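Local coordinates for autophagy-related protein 9 (Schizosaccharomyces pombe, PDB 7D0I), which scrambles phospholipids between the two membrane leaflets as a homotrimer, supplying membrane for the growth of autophagosomes, at residues G419-A430 and I611-F622. The protein carries 1 engineered substitution. Numbering follows the deposited sequence.
Sequences GFLNCLFAPIVA and ILGILLTPVLLF. With LMN (Lauryl Maltose Neopentyl Glycol), chain G.
The ring of Phe622 carries Gly419 on one face, with CA of the glycine 4.0 Å from the ring centroid, a CH-pi contact. Two other residues of 419-430 reach its edge: SG of Cys423, in a sulfur-aromatic contact 3.5 Å from CE2 of Phe622, and CD1 of Phe420. The two phenylalanine rings themselves meet obliquely, their planes at 65°. Phe622 has its CG anti to its own carbonyl carbon (chi1 -79°), which carries the ring up against the backbone of Gly419. Replacing Phe622 by alanine takes away the ring, which is likely to leave Gly419 CA without its CH-pi partner and Cys423 SG without its aromatic neighbour, with a gap beside Phe420.

The pairing illustrates how membrane helices can associate largely by apolar packing: residues 419-425 and 611-622 run antiparallel at 156°, their axes coming within 8.8 Å. From Asn422 on, the first helix enters an intramembrane element, dipping into the bilayer without crossing it; 603-624 probably forms another. Pro618 sits midway, its CG 3.6 Å from CB of Asn422 and its CB against the Cys423 sulfur. The Asn422 side chain crosses that of Leu621 at about a right angle, ND2 near CD1, while ND2 is bonded to Ala418 O and Asn378 OD1.

Near the junction of the two helices, Ala426 turns its methyl toward Ile614. There Val429 and Ile614 cross at about a right angle, CG1 of Val429 lying 3.7 Å from CD1 of Ile614. The other Val429 branch, CG2, faces a detergent alkyl chain, whose fellow chain ends 3.3 Å from Phe425 CB at LMN CAB. CD2 of Leu615 packs on CB of Ala430 at 3.8 Å.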
ATOM      1  N   GLY A 419      47.154 -32.462 -13.864  1.00 39.88           N
ATOM      2  CA  GLY A 419      47.230 -33.531 -12.887  1.00 39.88           C
ATOM      3  C   GLY A 419      48.661 -33.907 -12.560  1.00 39.88           C
ATOM      4  O   GLY A 419      48.990 -34.183 -11.406  1.00 39.88           O
ATOM      5  N   PHE A 420      49.532 -33.922 -13.569  1.00 45.08           N
ATOM      6  CA  PHE A 420      50.935 -34.221 -13.308  1.00 45.08           C
ATOM      7  C   PHE A 420      51.583 -33.146 -12.446  1.00 45.08           C
ATOM      8  O   PHE A 420      52.330 -33.460 -11.517  1.00 45.08           O
ATOM      9  CB  PHE A 420      51.703 -34.386 -14.617  1.00 45.08           C
ATOM     10  CG  PHE A 420      51.593 -35.757 -15.211  1.00 45.08           C
ATOM     11  CD1 PHE A 420      51.244 -36.841 -14.423  1.00 45.08           C
ATOM     12  CD2 PHE A 420      51.838 -35.968 -16.554  1.00 45.08           C
ATOM     13  CE1 PHE A 420      51.142 -38.102 -14.965  1.00 45.08           C
ATOM     14  CE2 PHE A 420      51.738 -37.228 -17.100  1.00 45.08           C
ATOM     15  CZ  PHE A 420      51.388 -38.296 -16.302  1.00 45.08           C
ATOM     16  N   LEU A 421      51.311 -31.873 -12.739  1.00 43.49           N
ATOM     17  CA  LEU A 421      51.882 -30.809 -11.918  1.00 43.49           C
ATOM     18  C   LEU A 421      51.311 -30.813 -10.505  1.00 43.49           C
ATOM     19  O   LEU A 421      52.013 -30.465  -9.547  1.00 43.49           O
ATOM     20  CB  LEU A 421      51.653 -29.449 -12.570  1.00 43.49           C
ATOM     21  CG  LEU A 421      52.411 -29.208 -13.870  1.00 43.49           C
ATOM     22  CD1 LEU A 421      52.256 -27.767 -14.302  1.00 43.49           C
ATOM     23  CD2 LEU A 421      53.869 -29.565 -13.704  1.00 43.49           C
ATOM     24  N   ASN A 422      50.049 -31.206 -10.348  1.00 43.95           N
ATOM     25  CA  ASN A 422      49.474 -31.254  -9.013  1.00 43.95           C
ATOM     26  C   ASN A 422      50.000 -32.439  -8.223  1.00 43.95           C
ATOM     27  O   ASN A 422      50.207 -32.324  -7.015  1.00 43.95           O
ATOM     28  CB  ASN A 422      47.952 -31.286  -9.094  1.00 43.95           C
ATOM     29  CG  ASN A 422      47.354 -29.908  -9.181  1.00 43.95           C
ATOM     30  OD1 ASN A 422      46.985 -29.318  -8.171  1.00 43.95           O
ATOM     31  ND2 ASN A 422      47.263 -29.381 -10.389  1.00 43.95           N
ATOM     32  N   CYS A 423      50.254 -33.574  -8.873  1.00 49.03           N
ATOM     33  CA  CYS A 423      50.869 -34.686  -8.157  1.00 49.03           C
ATOM     34  C   CYS A 423      52.262 -34.353  -7.645  1.00 49.03           C
ATOM     35  O   CYS A 423      52.823 -35.137  -6.875  1.00 49.03           O
ATOM     36  CB  CYS A 423      50.933 -35.925  -9.045  1.00 49.03           C
ATOM     37  SG  CYS A 423      49.377 -36.820  -9.175  1.00 49.03           S
ATOM     38  N   LEU A 424      52.830 -33.218  -8.050  1.00 49.70           N
ATOM     39  CA  LEU A 424      54.114 -32.761  -7.541  1.00 49.70           C
ATOM     40  C   LEU A 424      54.004 -31.590  -6.581  1.00 49.70           C
ATOM     41  O   LEU A 424      54.812 -31.493  -5.657  1.00 49.70           O
ATOM     42  CB  LEU A 424      55.034 -32.354  -8.697  1.00 49.70           C
ATOM     43  CG  LEU A 424      55.380 -33.430  -9.722  1.00 49.70           C
ATOM     44  CD1 LEU A 424      56.319 -32.870 -10.776  1.00 49.70           C
ATOM     45  CD2 LEU A 424      55.993 -34.640  -9.042  1.00 49.70           C
ATOM     46  N   PHE A 425      53.037 -30.699  -6.773  1.00 54.86           N
ATOM     47  CA  PHE A 425      52.908 -29.533  -5.912  1.00 54.86           C
ATOM     48  C   PHE A 425      51.795 -29.647  -4.879  1.00 54.86           C
ATOM     49  O   PHE A 425      51.582 -28.698  -4.122  1.00 54.86           O
ATOM     50  CB  PHE A 425      52.678 -28.272  -6.747  1.00 54.86           C
ATOM     51  CG  PHE A 425      53.917 -27.738  -7.403  1.00 54.86           C
ATOM     52  CD1 PHE A 425      55.095 -28.461  -7.387  1.00 54.86           C
ATOM     53  CD2 PHE A 425      53.903 -26.502  -8.023  1.00 54.86           C
ATOM     54  CE1 PHE A 425      56.233 -27.963  -7.986  1.00 54.86           C
ATOM     55  CE2 PHE A 425      55.037 -26.002  -8.622  1.00 54.86           C
ATOM     56  CZ  PHE A 425      56.204 -26.730  -8.603  1.00 54.86           C
ATOM     57  N   ALA A 426      51.071 -30.756  -4.834  1.00 54.20           N
ATOM     58  CA  ALA A 426      49.992 -30.932  -3.874  1.00 54.20           C
ATOM     59  C   ALA A 426      50.502 -31.390  -2.513  1.00 54.20           C
ATOM     60  O   ALA A 426      49.992 -30.920  -1.491  1.00 54.20           O
ATOM     61  CB  ALA A 426      48.952 -31.915  -4.412  1.00 54.20           C
ATOM     62  N   PRO A 427      51.460 -32.323  -2.434  1.00 55.32           N
ATOM     63  CA  PRO A 427      52.016 -32.639  -1.110  1.00 55.32           C
ATOM     64  C   PRO A 427      52.604 -31.427  -0.410  1.00 55.32           C
ATOM     65  O   PRO A 427      52.291 -31.175   0.759  1.00 55.32           O
ATOM     66  CB  PRO A 427      53.077 -33.695  -1.430  1.00 55.32           C
ATOM     67  CG  PRO A 427      52.573 -34.357  -2.638  1.00 55.32           C
ATOM     68  CD  PRO A 427      51.949 -33.270  -3.453  1.00 55.32           C
ATOM     69  N   ILE A 428      53.450 -30.659  -1.104  1.00 57.05           N
ATOM     70  CA  ILE A 428      54.127 -29.527  -0.478  1.00 57.05           C
ATOM     71  C   ILE A 428      53.237 -28.306  -0.347  1.00 57.05           C
ATOM     72  O   ILE A 428      53.710 -27.254   0.098  1.00 57.05           O
ATOM     73  CB  ILE A 428      55.403 -29.157  -1.256  1.00 57.05           C
ATOM     74  CG1 ILE A 428      55.042 -28.567  -2.615  1.00 57.05           C
ATOM     75  CG2 ILE A 428      56.281 -30.381  -1.427  1.00 57.05           C
ATOM     76  CD1 ILE A 428      56.224 -28.405  -3.525  1.00 57.05           C
ATOM     77  N   VAL A 429      51.972 -28.400  -0.738  1.00 52.21           N
ATOM     78  CA  VAL A 429      50.990 -27.375  -0.425  1.00 52.21           C
ATOM     79  C   VAL A 429      50.082 -27.815   0.713  1.00 52.21           C
ATOM     80  O   VAL A 429      49.769 -27.022   1.599  1.00 52.21           O
ATOM     81  CB  VAL A 429      50.177 -26.997  -1.679  1.00 52.21           C
ATOM     82  CG1 VAL A 429      48.861 -26.361  -1.288  1.00 52.21           C
ATOM     83  CG2 VAL A 429      50.970 -26.036  -2.533  1.00 52.21           C
ATOM     84  N   ALA A 430      49.674 -29.082   0.722  1.00 51.52           N
ATOM     85  CA  ALA A 430      48.896 -29.595   1.840  1.00 51.52           C
ATOM     86  C   ALA A 430      49.713 -29.580   3.124  1.00 51.52           C
ATOM     87  O   ALA A 430      49.176 -29.319   4.207  1.00 51.52           O
ATOM     88  CB  ALA A 430      48.397 -31.005   1.536  1.00 51.52           C
ATOM     89  N   ILE A 611      42.198 -29.445   3.199  1.00 41.93           N
ATOM     90  CA  ILE A 611      43.508 -30.088   3.134  1.00 41.93           C
ATOM     91  C   ILE A 611      43.447 -31.404   2.374  1.00 41.93           C
ATOM     92  O   ILE A 611      44.357 -31.728   1.609  1.00 41.93           O
ATOM     93  CB  ILE A 611      44.069 -30.284   4.554  1.00 41.93           C
ATOM     94  CG1 ILE A 611      44.333 -28.931   5.203  1.00 41.93           C
ATOM     95  CG2 ILE A 611      45.338 -31.096   4.514  1.00 41.93           C
ATOM     96  CD1 ILE A 611      44.751 -29.030   6.644  1.00 41.93           C
ATOM     97  N   LEU A 612      42.381 -32.182   2.554  1.00 41.49           N
ATOM     98  CA  LEU A 612      42.271 -33.446   1.836  1.00 41.49           C
ATOM     99  C   LEU A 612      41.958 -33.234   0.361  1.00 41.49           C
ATOM    100  O   LEU A 612      42.323 -34.066  -0.479  1.00 41.49           O
ATOM    101  CB  LEU A 612      41.209 -34.325   2.489  1.00 41.49           C
ATOM    102  CG  LEU A 612      41.149 -35.775   2.019  1.00 41.49           C
ATOM    103  CD1 LEU A 612      42.465 -36.463   2.296  1.00 41.49           C
ATOM    104  CD2 LEU A 612      40.015 -36.506   2.706  1.00 41.49           C
ATOM    105  N   GLY A 613      41.303 -32.125   0.016  1.00 39.05           N
ATOM    106  CA  GLY A 613      40.998 -31.865  -1.376  1.00 39.05           C
ATOM    107  C   GLY A 613      42.213 -31.467  -2.179  1.00 39.05           C
ATOM    108  O   GLY A 613      42.310 -31.794  -3.361  1.00 39.05           O
ATOM    109  N   ILE A 614      43.156 -30.761  -1.560  1.00 39.15           N
ATOM    110  CA  ILE A 614      44.400 -30.461  -2.255  1.00 39.15           C
ATOM    111  C   ILE A 614      45.115 -31.747  -2.631  1.00 39.15           C
ATOM    112  O   ILE A 614      45.825 -31.804  -3.638  1.00 39.15           O
ATOM    113  CB  ILE A 614      45.277 -29.542  -1.391  1.00 39.15           C
ATOM    114  CG1 ILE A 614      44.548 -28.230  -1.135  1.00 39.15           C
ATOM    115  CG2 ILE A 614      46.601 -29.271  -2.066  1.00 39.15           C
ATOM    116  CD1 ILE A 614      45.361 -27.236  -0.376  1.00 39.15           C
ATOM    117  N   LEU A 615      44.917 -32.807  -1.849  1.00 39.42           N
ATOM    118  CA  LEU A 615      45.506 -34.094  -2.185  1.00 39.42           C
ATOM    119  C   LEU A 615      44.687 -34.829  -3.233  1.00 39.42           C
ATOM    120  O   LEU A 615      45.250 -35.471  -4.125  1.00 39.42           O
ATOM    121  CB  LEU A 615      45.640 -34.953  -0.930  1.00 39.42           C
ATOM    122  CG  LEU A 615      46.583 -34.435   0.151  1.00 39.42           C
ATOM    123  CD1 LEU A 615      46.573 -35.369   1.339  1.00 39.42           C
ATOM    124  CD2 LEU A 615      47.981 -34.291  -0.406  1.00 39.42           C
ATOM    125  N   LEU A 616      43.366 -34.753  -3.147  1.00 39.05           N
ATOM    126  CA  LEU A 616      42.512 -35.541  -4.024  1.00 39.05           C
ATOM    127  C   LEU A 616      42.162 -34.853  -5.338  1.00 39.05           C
ATOM    128  O   LEU A 616      41.449 -35.446  -6.151  1.00 39.05           O
ATOM    129  CB  LEU A 616      41.227 -35.926  -3.293  1.00 39.05           C
ATOM    130  CG  LEU A 616      41.445 -36.920  -2.158  1.00 39.05           C
ATOM    131  CD1 LEU A 616      40.125 -37.371  -1.581  1.00 39.05           C
ATOM    132  CD2 LEU A 616      42.246 -38.107  -2.657  1.00 39.05           C
ATOM    133  N   THR A 617      42.627 -33.629  -5.574  1.00 37.76           N
ATOM    134  CA  THR A 617      42.321 -32.996  -6.853  1.00 37.76           C
ATOM    135  C   THR A 617      43.019 -33.658  -8.038  1.00 37.76           C
ATOM    136  O   THR A 617      42.449 -33.658  -9.136  1.00 37.76           O
ATOM    137  CB  THR A 617      42.663 -31.507  -6.843  1.00 37.76           C
ATOM    138  OG1 THR A 617      43.909 -31.289  -6.173  1.00 37.76           O
ATOM    139  CG2 THR A 617      41.581 -30.733  -6.150  1.00 37.76           C
ATOM    140  N   PRO A 618      44.234 -34.198  -7.903  1.00 36.43           N
ATOM    141  CA  PRO A 618      44.778 -34.985  -9.016  1.00 36.43           C
ATOM    142  C   PRO A 618      43.918 -36.173  -9.390  1.00 36.43           C
ATOM    143  O   PRO A 618      43.887 -36.555 -10.565  1.00 36.43           O
ATOM    144  CB  PRO A 618      46.150 -35.414  -8.494  1.00 36.43           C
ATOM    145  CG  PRO A 618      46.547 -34.299  -7.637  1.00 36.43           C
ATOM    146  CD  PRO A 618      45.295 -33.885  -6.928  1.00 36.43           C
ATOM    147  N   VAL A 619      43.199 -36.762  -8.434  1.00 34.87           N
ATOM    148  CA  VAL A 619      42.256 -37.825  -8.771  1.00 34.87           C
ATOM    149  C   VAL A 619      41.211 -37.309  -9.751  1.00 34.87           C
ATOM    150  O   VAL A 619      40.898 -37.960 -10.755  1.00 34.87           O
ATOM    151  CB  VAL A 619      41.605 -38.389  -7.497  1.00 34.87           C
ATOM    152  CG1 VAL A 619      40.380 -39.194  -7.851  1.00 34.87           C
ATOM    153  CG2 VAL A 619      42.599 -39.242  -6.746  1.00 34.87           C
ATOM    154  N   LEU A 620      40.672 -36.120  -9.482  1.00 31.42           N
ATOM    155  CA  LEU A 620      39.729 -35.509 -10.410  1.00 31.42           C
ATOM    156  C   LEU A 620      40.385 -35.229 -11.753  1.00 31.42           C
ATOM    157  O   LEU A 620      39.878 -35.638 -12.802  1.00 31.42           O
ATOM    158  CB  LEU A 620      39.169 -34.219  -9.815  1.00 31.42           C
ATOM    159  CG  LEU A 620      38.278 -34.325  -8.585  1.00 31.42           C
ATOM    160  CD1 LEU A 620      37.858 -32.949  -8.144  1.00 31.42           C
ATOM    161  CD2 LEU A 620      37.068 -35.162  -8.886  1.00 31.42           C
ATOM    162  N   LEU A 621      41.523 -34.542 -11.737  1.00 32.22           N
ATOM    163  CA  LEU A 621      42.178 -34.153 -12.979  1.00 32.22           C
ATOM    164  C   LEU A 621      42.655 -35.338 -13.798  1.00 32.22           C
ATOM    165  O   LEU A 621      42.988 -35.157 -14.971  1.00 32.22           O
ATOM    166  CB  LEU A 621      43.358 -33.233 -12.679  1.00 32.22           C
ATOM    167  CG  LEU A 621      42.992 -31.869 -12.108  1.00 32.22           C
ATOM    168  CD1 LEU A 621      44.186 -31.256 -11.428  1.00 32.22           C
ATOM    169  CD2 LEU A 621      42.502 -30.966 -13.208  1.00 32.22           C
ATOM    170  N   PHE A 622      42.711 -36.533 -13.219  1.00 34.92           N
ATOM    171  CA  PHE A 622      43.116 -37.712 -13.969  1.00 34.92           C
ATOM    172  C   PHE A 622      41.957 -38.600 -14.383  1.00 34.92           C
ATOM    173  O   PHE A 622      42.035 -39.239 -15.436  1.00 34.92           O
ATOM    174  CB  PHE A 622      44.099 -38.553 -13.155  1.00 34.92           C
ATOM    175  CG  PHE A 622      45.500 -38.032 -13.166  1.00 34.92           C
ATOM    176  CD1 PHE A 622      46.047 -37.506 -14.315  1.00 34.92           C
ATOM    177  CD2 PHE A 622      46.272 -38.073 -12.022  1.00 34.92           C
ATOM    178  CE1 PHE A 622      47.337 -37.028 -14.323  1.00 34.92           C
ATOM    179  CE2 PHE A 622      47.560 -37.596 -12.027  1.00 34.92           C
ATOM    180  CZ  PHE A 622      48.092 -37.074 -13.179  1.00 34.92           C
TER
HETATM  181  C1  LMN G 801      43.700 -16.326  -6.896  1.00 55.07           C
HETATM  182  O1  LMN G 801      44.953 -16.662  -7.096  1.00 55.07           O
HETATM  183  C2  LMN G 801      43.590 -14.960  -6.189  1.00 55.07           C
HETATM  184  O2  LMN G 801      44.296 -13.989  -6.953  1.00 55.07           O
HETATM  185  C3  LMN G 801      42.157 -14.554  -6.082  1.00 55.07           C
HETATM  186  O3  LMN G 801      42.097 -13.266  -5.380  1.00 55.07           O
HETATM  187  C4  LMN G 801      41.321 -15.538  -5.369  1.00 55.07           C
HETATM  188  O4  LMN G 801      39.888 -15.192  -5.616  1.00 55.07           O
HETATM  189  C5  LMN G 801      41.539 -16.950  -5.808  1.00 55.07           C
HETATM  190  O5  LMN G 801      42.970 -17.320  -5.961  1.00 55.07           O
HETATM  191  C6  LMN G 801      40.892 -17.906  -4.804  1.00 55.07           C
HETATM  192  O6  LMN G 801      40.943 -17.343  -3.513  1.00 55.07           O
HETATM  193  CAA LMN G 801      54.011 -24.699  -4.188  1.00 55.07           C
HETATM  194  CAB LMN G 801      50.419 -26.247  -7.941  1.00 55.07           C
HETATM  195  OAI LMN G 801      36.051 -16.254  -1.439  1.00 55.07           O
HETATM  196  OAJ LMN G 801      36.033 -16.970  -6.232  1.00 55.07           O
HETATM  197  OAL LMN G 801      41.150 -15.136 -13.699  1.00 55.07           O
HETATM  198  OAN LMN G 801      40.192 -18.828 -10.252  1.00 55.07           O
HETATM  199  OAP LMN G 801      42.482 -18.872 -11.265  1.00 55.07           O
HETATM  200  OAQ LMN G 801      36.701 -13.083  -1.705  1.00 55.07           O
HETATM  201  OAR LMN G 801      34.970 -15.092  -8.010  1.00 55.07           O
HETATM  202  OAS LMN G 801      38.331 -11.414  -3.210  1.00 55.07           O
HETATM  203  OAT LMN G 801      36.925 -12.851  -7.808  1.00 55.07           O
HETATM  204  OAU LMN G 801      38.552 -13.005  -5.996  1.00 55.07           O
HETATM  205  OAV LMN G 801      38.306 -14.200 -10.645  1.00 55.07           O
HETATM  206  CAW LMN G 801      53.596 -23.219  -4.366  1.00 55.07           C
HETATM  207  CAX LMN G 801      49.045 -25.617  -7.643  1.00 55.07           C
HETATM  208  CAY LMN G 801      52.054 -23.116  -4.273  1.00 55.07           C
HETATM  209  CAZ LMN G 801      48.167 -25.741  -8.912  1.00 55.07           C
HETATM  210  CBA LMN G 801      51.510 -22.325  -5.492  1.00 55.07           C
HETATM  211  CBB LMN G 801      47.867 -24.332  -9.493  1.00 55.07           C
HETATM  212  CBC LMN G 801      50.015 -22.703  -5.706  1.00 55.07           C
HETATM  213  CBD LMN G 801      47.617 -24.484 -11.018  1.00 55.07           C
HETATM  214  CBE LMN G 801      49.494 -22.046  -7.020  1.00 55.07           C
HETATM  215  CBF LMN G 801      47.810 -23.114 -11.725  1.00 55.07           C
HETATM  216  CBG LMN G 801      49.963 -20.561  -7.086  1.00 55.07           C
HETATM  217  CBH LMN G 801      47.200 -21.992 -10.839  1.00 55.07           C
HETATM  218  CBI LMN G 801      49.210 -19.845  -8.256  1.00 55.07           C
HETATM  219  CBJ LMN G 801      47.519 -20.611 -11.491  1.00 55.07           C
HETATM  220  CBK LMN G 801      47.866 -19.243  -7.717  1.00 55.07           C
HETATM  221  CBL LMN G 801      46.436 -19.571 -11.032  1.00 55.07           C
HETATM  222  CBM LMN G 801      37.348 -15.999  -1.919  1.00 55.07           C
HETATM  223  CBN LMN G 801      36.848 -17.485  -7.264  1.00 55.07           C
HETATM  224  CBP LMN G 801      40.464 -15.830 -12.680  1.00 55.07           C
HETATM  225  CBQ LMN G 801      47.477 -17.998  -8.590  1.00 55.07           C
HETATM  226  CBR LMN G 801      45.648 -19.437  -9.672  1.00 55.07           C
HETATM  227  CBS LMN G 801      45.105 -18.003  -7.588  1.00 55.07           C
HETATM  228  CBT LMN G 801      45.561 -16.820  -9.894  1.00 55.07           C
HETATM  229  OBV LMN G 801      44.525 -17.166 -10.832  1.00 55.07           O
HETATM  230  OBX LMN G 801      42.627 -16.100 -11.616  1.00 55.07           O
HETATM  231  OBY LMN G 801      38.077 -15.519  -4.192  1.00 55.07           O
HETATM  232  OBZ LMN G 801      38.173 -16.611  -9.095  1.00 55.07           O
HETATM  233  OCB LMN G 801      40.307 -15.539  -9.142  1.00 55.07           O
HETATM  234  CCC LMN G 801      37.267 -15.019  -3.054  1.00 55.07           C
HETATM  235  CCD LMN G 801      36.835 -16.561  -8.453  1.00 55.07           C
HETATM  236  CCF LMN G 801      41.216 -15.697 -11.382  1.00 55.07           C
HETATM  237  CCH LMN G 801      41.028 -17.718  -9.771  1.00 55.07           C
HETATM  238  CCJ LMN G 801      43.238 -16.760 -10.470  1.00 55.07           C
HETATM  239  CCL LMN G 801      42.447 -18.003 -10.123  1.00 55.07           C
HETATM  240  CCM LMN G 801      45.942 -18.058  -8.948  1.00 55.07           C
HETATM  241  CCN LMN G 801      37.713 -13.641  -2.565  1.00 55.07           C
HETATM  242  CCO LMN G 801      36.407 -15.171  -7.956  1.00 55.07           C
HETATM  243  CCQ LMN G 801      40.451 -16.456 -10.279  1.00 55.07           C
HETATM  244  CCR LMN G 801      39.291 -14.717  -4.465  1.00 55.07           C
HETATM  245  CCS LMN G 801      38.995 -15.452  -8.695  1.00 55.07           C
HETATM  246  CCT LMN G 801      37.936 -12.730  -3.714  1.00 55.07           C
HETATM  247  CCU LMN G 801      36.956 -14.009  -8.707  1.00 55.07           C
HETATM  248  CCV LMN G 801      38.986 -13.224  -4.643  1.00 55.07           C
HETATM  249  CCW LMN G 801      38.346 -14.169  -9.206  1.00 55.07           C